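Mn transporter subunit (Synechocystis sp. PCC 6803, PDB 3UJP) probably serves as the solute-binding subunit of a manganese ABC transporter, holding a manganese ion between its two lobes for delivery to the membrane permease. Local coordinates at residues E29-K33 and D51-V55; T37-L41 and V271-S275; E56-R60 and D74-A78; P136-L140 and L172-D176; G267-V271 and Y290-I295. All coordinates share one frame; numbering follows the deposited sequence.

Interaction 1: E29-K33 and D51-V55; sequences EEKKK and DKLVV. With ZN (zinc ion), chain H; ZN (zinc ion), chain B.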
# COMPACT_ATOMS: atom_id res chain seq x y z
N GLU A 29 1.27 -2.31 15.55
CA GLU A 29 0.18 -1.45 15.13
C GLU A 29 0.37 -0.97 13.70
O GLU A 29 1.47 -0.62 13.29
CB GLU A 29 0.05 -0.24 16.07
CG GLU A 29 1.33 0.10 16.82
CD GLU A 29 1.17 1.29 17.74
OE1 GLU A 29 1.78 1.28 18.83
OE2 GLU A 29 0.42 2.22 17.38
N GLU A 30 -0.72 -0.97 12.93
CA GLU A 30 -0.67 -0.54 11.54
C GLU A 30 -0.12 0.88 11.42
O GLU A 30 0.14 1.54 12.42
CB GLU A 30 -2.07 -0.61 10.91
CG GLU A 30 -2.35 -1.92 10.19
CD GLU A 30 -2.07 -3.13 11.06
OE1 GLU A 30 -1.71 -4.20 10.51
OE2 GLU A 30 -2.19 -3.03 12.30
N LYS A 31 0.06 1.34 10.18
CA LYS A 31 0.58 2.67 9.92
C LYS A 31 -0.51 3.74 9.92
O LYS A 31 -1.67 3.45 9.60
CB LYS A 31 1.34 2.69 8.59
CG LYS A 31 1.87 1.33 8.17
CD LYS A 31 2.68 1.43 6.89
CE LYS A 31 1.84 1.06 5.67
NZ LYS A 31 2.62 1.14 4.41
N LYS A 32 -0.14 4.96 10.27
CA LYS A 32 -1.10 6.09 10.30
C LYS A 32 -1.82 6.28 8.95
O LYS A 32 -1.46 5.66 7.96
CB LYS A 32 -0.45 7.41 10.77
CG LYS A 32 0.07 7.41 12.21
CD LYS A 32 -1.01 6.98 13.22
CE LYS A 32 -0.46 6.99 14.67
NZ LYS A 32 -1.47 6.48 15.65
N LYS A 33 -2.86 7.11 8.90
CA LYS A 33 -3.54 7.32 7.63
C LYS A 33 -3.65 8.81 7.29
O LYS A 33 -4.25 9.57 8.03
CB LYS A 33 -4.92 6.66 7.64
CG LYS A 33 -5.08 5.55 6.61
CD LYS A 33 -6.04 5.94 5.46
CE LYS A 33 -7.51 6.08 5.94
NZ LYS A 33 -8.45 6.47 4.85
N ASP A 51 7.17 4.51 3.02
CA ASP A 51 6.31 3.41 3.36
C ASP A 51 5.90 3.47 4.84
O ASP A 51 5.19 2.57 5.32
CB ASP A 51 6.91 2.06 2.94
CG ASP A 51 8.38 1.92 3.29
OD1 ASP A 51 8.85 2.44 4.32
OD2 ASP A 51 9.10 1.24 2.53
N LYS A 52 6.31 4.55 5.52
CA LYS A 52 5.92 4.81 6.93
C LYS A 52 4.47 5.27 7.22
O LYS A 52 3.95 4.95 8.28
CB LYS A 52 6.89 5.80 7.59
CG LYS A 52 8.31 5.34 7.59
CD LYS A 52 8.44 3.97 8.23
CE LYS A 52 9.86 3.43 8.14
NZ LYS A 52 10.33 3.35 6.71
N LEU A 53 3.84 6.04 6.32
CA LEU A 53 2.40 6.36 6.39
C LEU A 53 1.75 5.89 5.11
O LEU A 53 2.42 5.45 4.16
CB LEU A 53 2.16 7.87 6.53
CG LEU A 53 2.81 8.60 7.71
CD1 LEU A 53 2.37 10.05 7.79
CD2 LEU A 53 2.55 7.90 9.04
N VAL A 54 0.43 6.00 5.06
CA VAL A 54 -0.28 5.59 3.86
C VAL A 54 -1.10 6.75 3.34
O VAL A 54 -2.13 7.11 3.90
CB VAL A 54 -1.13 4.29 4.04
CG1 VAL A 54 -1.42 4.02 5.49
CG2 VAL A 54 -2.40 4.35 3.20
N VAL A 55 -0.61 7.34 2.26
CA VAL A 55 -1.14 8.59 1.77
C VAL A 55 -2.18 8.31 0.73
O VAL A 55 -2.01 7.43 -0.11
CB VAL A 55 -0.06 9.37 1.10
CG1 VAL A 55 -0.67 10.64 0.56
CG2 VAL A 55 1.04 9.64 2.10
ZN ZN H . 11.12 1.20 3.95
ZN ZN B . -1.09 -6.51 9.86

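Interaction 2: T37-L41 and V271-S275; sequences TFTVL and VDSLS. With MN (manganese (II) ion), chain D.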
# COMPACT_ATOMS: atom_id res chain seq x y z
N THR A 37 -6.22 16.57 -0.36
CA THR A 37 -7.27 17.06 -1.23
C THR A 37 -7.13 16.58 -2.66
O THR A 37 -8.03 15.92 -3.20
CB THR A 37 -7.34 18.57 -1.15
OG1 THR A 37 -6.02 19.12 -1.30
CG2 THR A 37 -7.87 18.94 0.20
N PHE A 38 -6.00 16.90 -3.29
CA PHE A 38 -5.77 16.46 -4.67
C PHE A 38 -4.47 15.70 -4.89
O PHE A 38 -3.55 15.74 -4.06
CB PHE A 38 -5.88 17.61 -5.66
CG PHE A 38 -4.86 18.69 -5.49
CD1 PHE A 38 -3.94 18.94 -6.49
CD2 PHE A 38 -4.84 19.46 -4.36
CE1 PHE A 38 -3.02 19.92 -6.35
CE2 PHE A 38 -3.92 20.45 -4.21
CZ PHE A 38 -3.01 20.69 -5.21
N THR A 39 -4.42 15.01 -6.02
CA THR A 39 -3.31 14.16 -6.43
C THR A 39 -1.92 14.80 -6.44
O THR A 39 -0.93 14.09 -6.28
CB THR A 39 -3.52 13.71 -7.84
OG1 THR A 39 -3.42 14.86 -8.69
CG2 THR A 39 -4.88 13.06 -7.99
N VAL A 40 -1.81 16.10 -6.70
CA VAL A 40 -0.47 16.68 -6.69
C VAL A 40 0.02 16.65 -5.26
O VAL A 40 1.08 16.11 -4.98
CB VAL A 40 -0.42 18.09 -7.20
CG1 VAL A 40 1.00 18.56 -7.16
CG2 VAL A 40 -0.96 18.15 -8.62
N LEU A 41 -0.76 17.20 -4.34
CA LEU A 41 -0.40 17.10 -2.95
C LEU A 41 -0.15 15.64 -2.55
O LEU A 41 0.69 15.36 -1.70
CB LEU A 41 -1.46 17.71 -2.05
CG LEU A 41 -1.48 19.22 -1.95
CD1 LEU A 41 -2.18 19.65 -0.68
CD2 LEU A 41 -0.06 19.74 -1.99
N VAL A 271 -1.48 21.40 -13.79
CA VAL A 271 -1.33 22.12 -12.51
C VAL A 271 -2.06 21.52 -11.33
O VAL A 271 -1.48 21.32 -10.26
CB VAL A 271 -1.82 23.56 -12.56
CG1 VAL A 271 -0.69 24.47 -12.21
CG2 VAL A 271 -2.45 23.90 -13.89
N ASP A 272 -3.36 21.31 -11.52
CA ASP A 272 -4.24 20.94 -10.43
C ASP A 272 -4.37 19.44 -10.30
O ASP A 272 -5.10 18.95 -9.44
CB ASP A 272 -5.60 21.61 -10.62
CG ASP A 272 -5.56 23.15 -10.46
OD1 ASP A 272 -4.58 23.68 -9.93
OD2 ASP A 272 -6.52 23.83 -10.85
N SER A 273 -3.67 18.71 -11.16
CA SER A 273 -3.71 17.25 -11.13
C SER A 273 -2.65 16.65 -12.06
O SER A 273 -2.32 17.23 -13.09
CB SER A 273 -5.10 16.74 -11.53
OG SER A 273 -5.01 15.50 -12.21
N LEU A 274 -2.18 15.47 -11.69
CA LEU A 274 -1.16 14.73 -12.41
C LEU A 274 -1.78 13.87 -13.45
O LEU A 274 -2.92 14.07 -13.80
CB LEU A 274 -0.39 13.83 -11.48
CG LEU A 274 -0.01 14.29 -10.08
CD1 LEU A 274 0.61 13.17 -9.37
CD2 LEU A 274 0.95 15.40 -10.15
N SER A 275 -1.03 12.88 -13.93
CA SER A 275 -1.52 11.97 -14.95
C SER A 275 -1.50 10.52 -14.46
O SER A 275 -1.13 10.25 -13.32
CB SER A 275 -0.70 12.11 -16.23
OG SER A 275 -1.48 11.82 -17.38
MN MN D . -6.47 25.74 -10.57

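Interaction 3: E56-R60 and D74-A78; sequences ESITR and DIVKA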
# COMPACT_ATOMS: atom_id res chain seq x y z
N GLU A 56 -3.26 9.08 0.78
CA GLU A 56 -4.33 8.89 -0.16
C GLU A 56 -4.93 10.23 -0.53
O GLU A 56 -4.80 11.19 0.22
CB GLU A 56 -5.37 7.98 0.47
CG GLU A 56 -6.45 7.50 -0.45
CD GLU A 56 -7.45 6.63 0.31
OE1 GLU A 56 -7.24 6.44 1.54
OE2 GLU A 56 -8.43 6.14 -0.32
N SER A 57 -5.57 10.29 -1.68
CA SER A 57 -6.15 11.52 -2.17
C SER A 57 -7.68 11.47 -2.11
O SER A 57 -8.28 10.39 -2.19
CB SER A 57 -5.72 11.72 -3.61
OG SER A 57 -6.00 13.02 -4.11
N ILE A 58 -8.32 12.64 -1.98
CA ILE A 58 -9.77 12.73 -2.10
C ILE A 58 -10.16 12.62 -3.58
O ILE A 58 -10.85 11.66 -4.00
CB ILE A 58 -10.35 14.08 -1.56
CG1 ILE A 58 -9.98 14.33 -0.10
CG2 ILE A 58 -11.87 14.13 -1.73
CD1 ILE A 58 -10.69 13.49 0.83
N THR A 59 -9.72 13.61 -4.35
CA THR A 59 -10.03 13.71 -5.77
C THR A 59 -9.16 12.73 -6.53
O THR A 59 -7.95 12.67 -6.31
CB THR A 59 -9.68 15.09 -6.27
OG1 THR A 59 -8.27 15.27 -6.11
CG2 THR A 59 -10.38 16.16 -5.46
N ARG A 60 -9.74 11.97 -7.44
CA ARG A 60 -8.98 10.86 -8.02
C ARG A 60 -8.61 11.02 -9.50
O ARG A 60 -9.20 10.39 -10.38
CB ARG A 60 -9.64 9.52 -7.70
CG ARG A 60 -9.94 9.38 -6.21
CD ARG A 60 -10.13 7.94 -5.79
NE ARG A 60 -10.23 7.83 -4.34
CZ ARG A 60 -10.27 6.67 -3.68
NH1 ARG A 60 -10.36 6.66 -2.36
NH2 ARG A 60 -10.21 5.52 -4.35
N ASP A 74 -16.03 9.81 0.28
CA ASP A 74 -15.06 10.84 0.60
C ASP A 74 -15.19 11.20 2.07
O ASP A 74 -14.19 11.22 2.79
CB ASP A 74 -15.25 12.09 -0.29
CG ASP A 74 -14.88 11.84 -1.74
OD1 ASP A 74 -14.84 12.84 -2.49
OD2 ASP A 74 -14.62 10.69 -2.14
N ILE A 75 -16.41 11.48 2.52
CA ILE A 75 -16.63 11.90 3.91
C ILE A 75 -16.34 10.77 4.87
O ILE A 75 -15.81 10.99 5.97
CB ILE A 75 -18.04 12.43 4.19
CG1 ILE A 75 -18.45 13.47 3.14
CG2 ILE A 75 -18.08 13.08 5.55
CD1 ILE A 75 -18.55 14.88 3.70
N VAL A 76 -16.68 9.55 4.46
CA VAL A 76 -16.37 8.38 5.28
C VAL A 76 -14.87 8.32 5.52
O VAL A 76 -14.43 8.25 6.68
CB VAL A 76 -16.95 7.04 4.68
CG1 VAL A 76 -16.04 6.44 3.61
CG2 VAL A 76 -17.16 6.02 5.79
N LYS A 77 -14.08 8.38 4.44
CA LYS A 77 -12.62 8.34 4.54
C LYS A 77 -12.16 9.35 5.55
O LYS A 77 -11.66 8.99 6.59
CB LYS A 77 -11.95 8.59 3.19
CG LYS A 77 -11.96 7.38 2.26
CD LYS A 77 -11.32 7.68 0.89
CE LYS A 77 -12.21 8.61 0.04
NZ LYS A 77 -11.59 9.05 -1.27
N ALA A 78 -12.36 10.62 5.24
CA ALA A 78 -11.98 11.70 6.15
C ALA A 78 -12.09 11.43 7.67
O ALA A 78 -11.14 11.70 8.42
CB ALA A 78 -12.75 12.97 5.79

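Interaction 4: P136-L140 and L172-D176; sequences PRNAL and LKAID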
# COMPACT_ATOMS: atom_id res chain seq x y z
N PRO A 136 8.93 25.86 -7.34
CA PRO A 136 9.85 24.97 -6.61
C PRO A 136 10.44 25.66 -5.40
O PRO A 136 10.52 25.03 -4.36
CB PRO A 136 10.96 24.69 -7.61
CG PRO A 136 10.32 24.86 -8.93
CD PRO A 136 9.31 25.97 -8.76
N ARG A 137 10.82 26.93 -5.52
CA ARG A 137 11.16 27.71 -4.32
C ARG A 137 10.06 27.52 -3.27
O ARG A 137 10.34 27.20 -2.11
CB ARG A 137 11.39 29.19 -4.66
CG ARG A 137 12.04 29.43 -6.05
CD ARG A 137 13.24 30.43 -6.08
NE ARG A 137 13.79 30.57 -7.45
CZ ARG A 137 15.08 30.61 -7.77
NH1 ARG A 137 15.43 30.73 -9.05
NH2 ARG A 137 16.04 30.51 -6.84
N ASN A 138 8.80 27.68 -3.70
CA ASN A 138 7.62 27.49 -2.85
C ASN A 138 7.38 26.03 -2.48
O ASN A 138 6.89 25.72 -1.38
CB ASN A 138 6.37 27.97 -3.57
CG ASN A 138 6.25 29.46 -3.60
OD1 ASN A 138 5.58 30.02 -4.47
ND2 ASN A 138 6.91 30.14 -2.66
N ALA A 139 7.65 25.14 -3.42
CA ALA A 139 7.46 23.73 -3.15
C ALA A 139 8.26 23.37 -1.90
O ALA A 139 7.93 22.43 -1.19
CB ALA A 139 7.90 22.89 -4.34
N LEU A 140 9.32 24.12 -1.61
CA LEU A 140 10.18 23.73 -0.51
C LEU A 140 9.50 23.97 0.82
O LEU A 140 9.67 23.21 1.79
CB LEU A 140 11.56 24.38 -0.61
CG LEU A 140 12.47 24.00 -1.80
CD1 LEU A 140 13.83 24.67 -1.67
CD2 LEU A 140 12.66 22.52 -1.97
N LEU A 172 14.14 18.83 -5.34
CA LEU A 172 13.42 20.05 -5.69
C LEU A 172 14.38 21.15 -6.16
O LEU A 172 14.09 21.85 -7.14
CB LEU A 172 12.63 20.56 -4.49
CG LEU A 172 11.11 20.49 -4.40
CD1 LEU A 172 10.44 20.15 -5.71
CD2 LEU A 172 10.74 19.50 -3.34
N LYS A 173 15.50 21.33 -5.43
CA LYS A 173 16.51 22.35 -5.79
C LYS A 173 17.20 22.06 -7.12
O LYS A 173 17.40 22.97 -7.93
CB LYS A 173 17.49 22.58 -4.64
CG LYS A 173 16.79 23.02 -3.34
CD LYS A 173 17.39 22.34 -2.10
CE LYS A 173 17.43 23.28 -0.90
NZ LYS A 173 17.94 22.62 0.34
N ALA A 174 17.50 20.80 -7.37
CA ALA A 174 18.02 20.40 -8.67
C ALA A 174 17.14 20.88 -9.82
O ALA A 174 17.60 21.61 -10.68
CB ALA A 174 18.21 18.89 -8.75
N ILE A 175 15.87 20.48 -9.84
CA ILE A 175 15.00 20.84 -10.96
C ILE A 175 14.66 22.33 -10.99
O ILE A 175 14.29 22.84 -12.03
CB ILE A 175 13.67 20.03 -11.00
CG1 ILE A 175 12.72 20.54 -9.95
CG2 ILE A 175 13.91 18.55 -10.82
CD1 ILE A 175 11.88 21.63 -10.45
N ASP A 176 14.76 23.02 -9.87
CA ASP A 176 14.51 24.46 -9.92
C ASP A 176 15.61 25.06 -10.79
O ASP A 176 15.36 25.84 -11.72
CB ASP A 176 14.58 25.06 -8.51
CG ASP A 176 14.93 26.53 -8.52
OD1 ASP A 176 14.10 27.37 -8.96
OD2 ASP A 176 16.07 26.86 -8.10

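Interaction 5: G267-V271 and Y290-I295; sequences GNLYV and YDARVI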
# COMPACT_ATOMS: atom_id res chain seq x y z
N GLY A 267 -0.45 21.21 -26.23
CA GLY A 267 -1.50 20.44 -25.57
C GLY A 267 -1.95 21.00 -24.23
O GLY A 267 -2.34 22.17 -24.12
N ASN A 268 -1.88 20.15 -23.21
CA ASN A 268 -2.26 20.54 -21.87
C ASN A 268 -1.02 20.65 -20.99
O ASN A 268 -0.11 19.83 -21.11
CB ASN A 268 -3.20 19.49 -21.28
CG ASN A 268 -4.64 19.67 -21.73
OD1 ASN A 268 -5.00 20.70 -22.31
ND2 ASN A 268 -5.47 18.67 -21.44
N LEU A 269 -1.00 21.66 -20.14
CA LEU A 269 -0.01 21.78 -19.08
C LEU A 269 -0.69 21.13 -17.90
O LEU A 269 -1.88 20.91 -17.95
CB LEU A 269 0.27 23.24 -18.78
CG LEU A 269 0.83 23.98 -20.00
CD1 LEU A 269 1.03 25.47 -19.75
CD2 LEU A 269 2.13 23.32 -20.41
N TYR A 270 0.03 20.83 -16.84
CA TYR A 270 -0.58 20.15 -15.72
C TYR A 270 -0.40 20.94 -14.43
O TYR A 270 0.73 21.13 -14.03
CB TYR A 270 0.02 18.77 -15.61
CG TYR A 270 -0.43 17.80 -16.69
CD1 TYR A 270 0.08 17.87 -17.99
CD2 TYR A 270 -1.39 16.82 -16.42
CE1 TYR A 270 -0.34 16.98 -18.98
CE2 TYR A 270 -1.82 15.92 -17.41
CZ TYR A 270 -1.30 16.01 -18.69
OH TYR A 270 -1.72 15.11 -19.66
N VAL A 271 -1.48 21.40 -13.79
CA VAL A 271 -1.33 22.12 -12.51
C VAL A 271 -2.06 21.52 -11.33
O VAL A 271 -1.48 21.32 -10.26
CB VAL A 271 -1.82 23.56 -12.56
CG1 VAL A 271 -0.69 24.47 -12.21
CG2 VAL A 271 -2.45 23.90 -13.89
N TYR A 290 8.09 18.35 -17.03
CA TYR A 290 7.22 18.36 -18.21
C TYR A 290 6.76 19.77 -18.57
O TYR A 290 6.96 20.23 -19.68
CB TYR A 290 5.98 17.47 -18.00
CG TYR A 290 5.11 17.30 -19.24
CD1 TYR A 290 5.50 16.45 -20.27
CD2 TYR A 290 3.91 17.97 -19.37
CE1 TYR A 290 4.72 16.28 -21.40
CE2 TYR A 290 3.11 17.79 -20.50
CZ TYR A 290 3.53 16.95 -21.52
OH TYR A 290 2.75 16.79 -22.64
N ASP A 291 6.12 20.42 -17.60
CA ASP A 291 5.46 21.71 -17.81
C ASP A 291 6.36 22.74 -18.48
O ASP A 291 5.91 23.50 -19.35
CB ASP A 291 5.02 22.26 -16.46
CG ASP A 291 3.55 22.07 -16.21
OD1 ASP A 291 3.07 22.64 -15.21
OD2 ASP A 291 2.87 21.36 -17.00
N ALA A 292 7.62 22.78 -18.06
CA ALA A 292 8.55 23.76 -18.56
C ALA A 292 9.11 23.31 -19.90
O ALA A 292 9.23 24.10 -20.84
CB ALA A 292 9.68 23.99 -17.55
N ARG A 293 9.46 22.04 -20.02
CA ARG A 293 9.94 21.56 -21.30
C ARG A 293 8.94 21.93 -22.40
O ARG A 293 9.31 22.62 -23.33
CB ARG A 293 10.29 20.08 -21.26
CG ARG A 293 11.81 19.81 -21.15
CD ARG A 293 12.13 18.47 -20.47
NE ARG A 293 11.22 17.42 -20.90
CZ ARG A 293 10.78 16.42 -20.12
NH1 ARG A 293 9.94 15.53 -20.61
NH2 ARG A 293 11.19 16.32 -18.86
N VAL A 294 7.68 21.53 -22.28
CA VAL A 294 6.75 21.72 -23.41
C VAL A 294 6.37 23.19 -23.63
O VAL A 294 5.84 23.55 -24.69
CB VAL A 294 5.48 20.83 -23.34
CG1 VAL A 294 5.85 19.43 -22.90
CG2 VAL A 294 4.45 21.41 -22.40
N ILE A 295 6.66 24.03 -22.64
CA ILE A 295 6.50 25.47 -22.77
C ILE A 295 7.66 26.03 -23.58
O ILE A 295 7.46 26.68 -24.61
CB ILE A 295 6.49 26.17 -21.40
CG1 ILE A 295 5.12 26.02 -20.74
CG2 ILE A 295 6.80 27.63 -21.56
CD1 ILE A 295 5.03 26.70 -19.38

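Interaction 1: E29-K33 and D51-V55
Lys-31 reaches along the backbone of 51-53 rather than into any side chain there. Its stem lies over the Lys-52 carbonyl, CB 3.5 Å from Lys-52 O, and a bend at chi3 (-98°) turns the last two atoms so that NZ donates to Asp-51 O at 3.1 Å. The ammonium comes in 31° out of that carbonyl's plane. Next along, Lys-32 gives its CB to the Leu-53 methyl CD2 at 3.5 Å, while its amine leads away from the contact. Here the chain enters strand 33-36, the neighbour of edge strand 54-57 in the parallel four-stranded sheet of the N-terminal lobe. Val-54 N makes a weak bond to Lys-32 O. In a separate apolar contact Lys-33 CG lies 4.1 Å from Val-54 CG1. Leu-53 continues inward onto Phe-150 and Tyr-161 of the long helices. Both segments also carry zinc ligands at the surface. Glu-30 OE1 binds one ion at 2.5 Å, its chain bent at chi2, and shares it with Asp-51 of a neighbouring subunit. Asp-51 meets another ion through both oxygens, sharing it with Glu-30 of that same subunit; its OD1 also takes a salt bridge from Lys-52 NZ at 3.0 Å.

Interaction 2: T37-L41 and V271-S275
Thr-39 has its hydroxyl swung between the backbone N and the carbonyl carbon (chi1 67°), which points OG1 across to the loop 271-275, where it accepts the N-H of Leu-274 at 3.3 Å and 160°. In Val-40, CG1 is anti to the backbone N (chi1 -179°), leaving CG2 as the branch that faces the loop. That methyl touches Leu-274 CD2 at 3.7 Å and Val-271 O at 3.6 Å. Leu-274 packs on the first turn of the helix, its other methyl, CD1, 3.6 Å from Thr-39 O. Phe-38, at the N-cap position, lies against Asp-272 O through its ring atom CD1. The Asp-272 side chain leads the other way: OD2 binds the manganese at 1.9 Å, completing the site with His-66, His-131 and Glu-197. The backbone of this metal ligand is therefore packed against the N-terminal lobe, and the Phe-38 ring also meets Trp-133. Ser-273 closes the loop on itself, OG donating to Leu-274 O. The contact is buried near the middle of the chain, where the start of helix 39-49 meets the loop that runs from strand 264-269 toward helix 284-296.

Interaction 3: E56-R60 and D74-A78
Lys-77 of helix 72-80 lays its chain across the carboxylate of Glu-56, its CD 3.5 Å from Glu-56 OE2, where the two side chains cross at about a right angle. Strand 54-57, helix 72-80 and strand 83-86 follow one another as a beta-alpha-beta unit of the N-terminal lobe, the two strands parallel in the sheet with strand 33-36 between them. A bend at chi3 (-71°) directs the Lys-77 amine back toward the loop, near Ser-57 O and Ile-58 O, neither of them hydrogen-bonded to it. Arg-60 enters from the opposite direction with its guanidinium edge toward that amine; NH1 and NZ are both donors, so their closeness is no bond. Acidic groups lie about the pair. Glu-56 OE2 forms a salt bridge with Arg-60 NH1 at 2.9 Å and stands 4.4 Å from Lys-77 NZ, beyond salt-bridge range, while Asp-74 OD2 makes a salt bridge of 3.6 Å with the same amine one helical turn earlier. These carboxylates probably offset the crowding of positive charge. Ile-58 meets the carboxylate of Asp-74 through its CG2 branch, 3.3 Å from Asp-74 OD1.

Further out, Asp-74 is fixed chiefly by Tyr-68, whose hydroxyl hydrogen-bonds to OD1, with a weaker bond from Thr-71 to OD2. Ile-58 rests on Leu-35 of the adjacent strand. Phe-98 of helix 95-100 touches Ile-58, Asp-74 and Ala-78, so it contacts both segments. The turn after the strand is held from within by Ser-57 OG, which donates to Thr-59 O at 3.0 Å.

Interaction 4: P136-L140 and L172-D176
Pro-136 and Arg-137 of one helix both meet Asp-176 of the other. Followed outward, Asp-176 first sets its CB against Pro-136 CB at 3.7 Å. With CG anti to the backbone N (chi1 155°), its carboxylate then comes up to the guanidinium of Arg-137. OD1 lies over one face of that group, 3.6 Å from Arg-137 NE, and OD2 is 3.9 Å from Arg-137 NH2. The two planes stand 79° apart, and the attraction of this salt bridge is electrostatic, since OD1 sits off the guanidinium plane and not in line with an N-H. Tyr-207 OH, outside both segments, hydrogen-bonds to OD1.

Apolar groups fill the rest of the contact. Pro-136 CG meets Ile-175 CD1 at 3.9 Å, and Ala-139 CB is 4.0 Å from Leu-172 CD1. Leu-140 CD1 lies across the stem of Lys-173, 3.8 Å from its CG. The segments run antiparallel at 169° with axes 9.4 Å apart. Helix 136-153 runs from near the middle of the chain toward the N-terminal lobe, and helix 158-183 leads back toward the C-terminal lobe; such a long helix linking the lobes is characteristic of this family of metal-binding proteins. Phe-284, Leu-285 and Leu-288 of helix 284-296 pack on Ala-139, Leu-172 and Ile-175, and helix 201-206 packs beside Pro-136 and Asn-138.

Interaction 5: G267-V271 and Y290-I295
Asp-291 and Leu-269 meet where helix 284-296 packs on the end of strand 264-269, a strand of the C-terminal lobe that pairs in parallel with strand 242-246. The helix packs on the strand at a crossing angle of -138°, with the short axes 9.0 Å apart. Asp-291 projects from the helix toward the point where the strand gives way to loop. Its OD2 accepts the N-H of Tyr-270 through the syn lone pair, at 2.9 Å and nearly straight (171°), so a buried carboxylate takes up the backbone N-H just past the strand end. Leu-269 has its CG anti to the carbonyl carbon (chi1 -60°). It lies alongside Val-294, the two side chains pointing opposite ways, with Leu-269 CD2 3.6 Å from Val-294 CG2; the same methyl reaches Ile-295 CG1 at 4.0 Å. Leu-269 and Ile-295 also both touch Phe-244 of strand 242-246 and Leu-193 of strand 192-195.

The two tyrosines meet as well. Their rings are steeply inclined, with planes 75° apart and centroids 5.8 Å apart, and meet obliquely, Tyr-270 CE1 lying 3.9 Å from Tyr-290 CE2. One face of the Tyr-290 ring is covered by Val-294 CG1 from the next turn of its own helix, offset toward the rim, which probably limits the ring's rotation. At the edge of the same ring, near its plane, Asn-268 O sits 3.9 Å from Tyr-290 CE2.

In the fold
Interaction 2 lies nearest the middle of the chain, about 6 Å from its centre, and supplies the manganese ligand Asp-272. Interaction 5 continues directly from it through the shared Val-271, with centres 14 Å apart; the side chain of Tyr-270 is about 11 Å from the metal. On the N-terminal side interaction 3 touches interaction 2 through Thr-59 OG1, 3.0 Å from Thr-37 O in a probable hydrogen bond. Interactions 1 and 3 share strand 54-57 and meet through Lys-33 and Glu-56. Interaction 4, in the long helices, touches none of the others; its nearest atoms are about 7 Å from interaction 5 and 8 Å from interaction 2.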